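Local coordinates for Mll3558 protein (Mesorhizobium loti, PDB 3RD6) that is of unknown function but belongs to the AHA1 family of Hsp90 ATPase activator homologues, and probably adopts their Bet v 1-like fold, at residues A[99-104]-A[118-123]. Residues are numbered along the deposited sequence; the frame is centred on the assembly and turned at random.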
ATOM      1  N   SER A  99       6.886   1.686   9.561  1.00 38.32           N
ATOM      2  CA  SER A  99       5.797   2.182   8.718  1.00 28.40           C
ATOM      3  C   SER A  99       5.419   1.328   7.526  1.00 24.75           C
ATOM      4  O   SER A  99       6.167   0.456   7.116  1.00 26.16           O
ATOM      5  CB  SER A  99       6.175   3.542   8.180  1.00 34.18           C
ATOM      6  OG  SER A  99       7.206   3.388   7.215  1.00 32.27           O
ATOM      7  N   ALA A 100       4.248   1.633   6.963  1.00 27.91           N
ATOM      8  CA  ALA A 100       3.706   0.981   5.764  1.00 15.57           C
ATOM      9  C   ALA A 100       3.079   2.099   4.958  1.00 21.54           C
ATOM     10  O   ALA A 100       2.440   2.979   5.508  1.00 32.19           O
ATOM     11  CB  ALA A 100       2.656  -0.048   6.124  1.00 24.62           C
ATOM     12  N   SER A 101       3.276   2.088   3.656  1.00 22.11           N
ATOM     13  CA  SER A 101       2.707   3.135   2.840  1.00 25.28           C
ATOM     14  C   SER A 101       2.425   2.692   1.420  1.00 30.26           C
ATOM     15  O   SER A 101       2.714   1.571   1.023  1.00 28.91           O
ATOM     16  CB  SER A 101       3.613   4.386   2.853  1.00 24.94           C
ATOM     17  OG  SER A 101       4.958   4.076   3.081  1.00 30.07           O
ATOM     18  N   LEU A 102       1.818   3.589   0.670  1.00 26.74           N
ATOM     19  CA  LEU A 102       1.495   3.336  -0.708  1.00 27.35           C
ATOM     20  C   LEU A 102       2.180   4.431  -1.518  1.00 26.43           C
ATOM     21  O   LEU A 102       2.126   5.611  -1.170  1.00 28.19           O
ATOM     22  CB  LEU A 102      -0.018   3.394  -0.910  1.00 18.51           C
ATOM     23  CG  LEU A 102      -0.507   2.969  -2.292  1.00 26.32           C
ATOM     24  CD1 LEU A 102      -0.142   1.494  -2.502  1.00 20.62           C
ATOM     25  CD2 LEU A 102      -2.002   3.190  -2.441  1.00 30.08           C
ATOM     26  N   THR A 103       2.848   4.022  -2.586  1.00 29.03           N
ATOM     27  CA  THR A 103       3.521   4.947  -3.463  1.00 19.09           C
ATOM     28  C   THR A 103       2.885   4.930  -4.825  1.00 23.70           C
ATOM     29  O   THR A 103       2.466   3.896  -5.325  1.00 31.89           O
ATOM     30  CB  THR A 103       4.979   4.603  -3.631  1.00 24.55           C
ATOM     31  OG1 THR A 103       5.649   4.819  -2.387  1.00 21.18           O
ATOM     32  CG2 THR A 103       5.615   5.478  -4.696  1.00 27.61           C
ATOM     33  N   THR A 104       2.809   6.111  -5.416  1.00 29.49           N
ATOM     34  CA  THR A 104       2.259   6.297  -6.745  1.00 25.65           C
ATOM     35  C   THR A 104       3.244   7.211  -7.454  1.00 31.96           C
ATOM     36  O   THR A 104       3.640   8.247  -6.934  1.00 33.38           O
ATOM     37  CB  THR A 104       0.863   6.980  -6.700  1.00 26.95           C
ATOM     38  OG1 THR A 104      -0.006   6.228  -5.848  1.00 34.67           O
ATOM     39  CG2 THR A 104       0.257   7.065  -8.085  1.00 16.41           C
ATOM     40  N   TYR A 118       5.447  12.357  -7.669  1.00 45.54           N
ATOM     41  CA  TYR A 118       5.661  11.224  -6.779  1.00 40.07           C
ATOM     42  C   TYR A 118       4.833  11.447  -5.505  1.00 38.59           C
ATOM     43  O   TYR A 118       5.122  12.335  -4.724  1.00 44.35           O
ATOM     44  CB  TYR A 118       7.160  11.146  -6.465  1.00 39.79           C
ATOM     45  CG  TYR A 118       7.662   9.901  -5.764  1.00 33.56           C
ATOM     46  CD1 TYR A 118       8.386   8.927  -6.462  1.00 38.34           C
ATOM     47  CD2 TYR A 118       7.485   9.732  -4.390  1.00 26.72           C
ATOM     48  CE1 TYR A 118       8.934   7.816  -5.811  1.00 28.04           C
ATOM     49  CE2 TYR A 118       8.027   8.616  -3.721  1.00 28.32           C
ATOM     50  CZ  TYR A 118       8.752   7.661  -4.446  1.00 23.63           C
ATOM     51  OH  TYR A 118       9.265   6.565  -3.789  1.00 43.45           O
ATOM     52  N   THR A 119       3.797  10.638  -5.308  1.00 42.83           N
ATOM     53  CA  THR A 119       2.925  10.755  -4.138  1.00 38.60           C
ATOM     54  C   THR A 119       3.060   9.588  -3.168  1.00 38.89           C
ATOM     55  O   THR A 119       3.035   8.425  -3.575  1.00 34.33           O
ATOM     56  CB  THR A 119       1.442  10.834  -4.557  1.00 37.08           C
ATOM     57  OG1 THR A 119       1.267  11.881  -5.514  1.00 34.67           O
ATOM     58  CG2 THR A 119       0.561  11.104  -3.334  1.00 32.86           C
ATOM     59  N   GLU A 120       3.176   9.898  -1.879  1.00 31.47           N
ATOM     60  CA  GLU A 120       3.290   8.844  -0.869  1.00 32.76           C
ATOM     61  C   GLU A 120       2.310   8.929   0.310  1.00 40.64           C
ATOM     62  O   GLU A 120       2.422   9.807   1.171  1.00 43.06           O
ATOM     63  CB  GLU A 120       4.732   8.764  -0.342  1.00 31.53           C
ATOM     64  CG  GLU A 120       5.294   7.358  -0.476  1.00 34.89           C
ATOM     65  CD  GLU A 120       6.763   7.245  -0.127  1.00 37.50           C
ATOM     66  OE1 GLU A 120       7.092   7.297   1.069  1.00 39.26           O
ATOM     67  OE2 GLU A 120       7.592   7.107  -1.057  1.00 37.31           O
ATOM     68  N   GLN A 121       1.348   8.009   0.334  1.00 36.35           N
ATOM     69  CA  GLN A 121       0.364   7.957   1.407  1.00 33.81           C
ATOM     70  C   GLN A 121       0.909   6.961   2.402  1.00 25.32           C
ATOM     71  O   GLN A 121       0.941   5.768   2.133  1.00 32.47           O
ATOM     72  CB  GLN A 121      -0.986   7.500   0.858  1.00 35.76           C
ATOM     73  CG  GLN A 121      -1.584   8.471  -0.130  1.00 36.25           C
ATOM     74  CD  GLN A 121      -2.674   7.862  -0.974  1.00 30.33           C
ATOM     75  OE1 GLN A 121      -2.408   7.065  -1.874  1.00 32.21           O
ATOM     76  NE2 GLN A 121      -3.912   8.234  -0.690  1.00 36.17           N
ATOM     77  N   GLY A 122       1.358   7.455   3.543  1.00 27.57           N
ATOM     78  CA  GLY A 122       1.924   6.558   4.522  1.00 27.81           C
ATOM     79  C   GLY A 122       1.261   6.460   5.873  1.00 28.58           C
ATOM     80  O   GLY A 122       0.461   7.292   6.289  1.00 27.67           O
ATOM     81  N   ALA A 123       1.619   5.394   6.561  1.00 29.80           N
ATOM     82  CA  ALA A 123       1.136   5.115   7.895  1.00 27.65           C
ATOM     83  C   ALA A 123       2.395   4.861   8.732  1.00 32.70           C
ATOM     84  O   ALA A 123       3.064   3.838   8.565  1.00 37.49           O
ATOM     85  CB  ALA A 123       0.228   3.876   7.870  1.00 29.46           C
TER
HETATM   86  O   HOH W   1      -0.007   6.548  -3.108  1.00 38.50           O
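Backbone bonds join A100 to A123, L102 to Q121 and T104 to T119, two in each antiparallel hydrogen-bonded pair. S101–G122 and T103–E120 are the non-hydrogen-bonded pairs between them.

E120 and Y118 pack against helix 131-148, on the sheet face that also carries T103. T103 OG1 bonds weakly to E120 OE2, 3.3 Å away. Y118 OH also donates to E120 OE2 (3.2 Å), which lies in plane at the Y118 ring edge. E120 OE1 is bonded to Y89. An alanine in place of E120 would probably leave the hydroxyls of Y118 and Y89, and the weakly bonded one of T103, without their shared carboxylate.

The segments lie in the hairpin of strands 96-110 and 113-125, between strands 5-16 and 84-93 of an antiparallel sheet, consistent with a Bet v 1-like, helix-grip fold.

With chi1 at -68°, T103 CG2 is anti to the backbone N; this sends it over one face of the Y118 ring, a CH-pi contact 4.2 Å from the centroid, and turns OG1 to E120.

On the other face, a water links Q121 OE1 and T104 OG1 and bonds L102 O weakly. Q121 NE2 donates to G122 O, and T104 OG1 bonds H7, both of the second subunit.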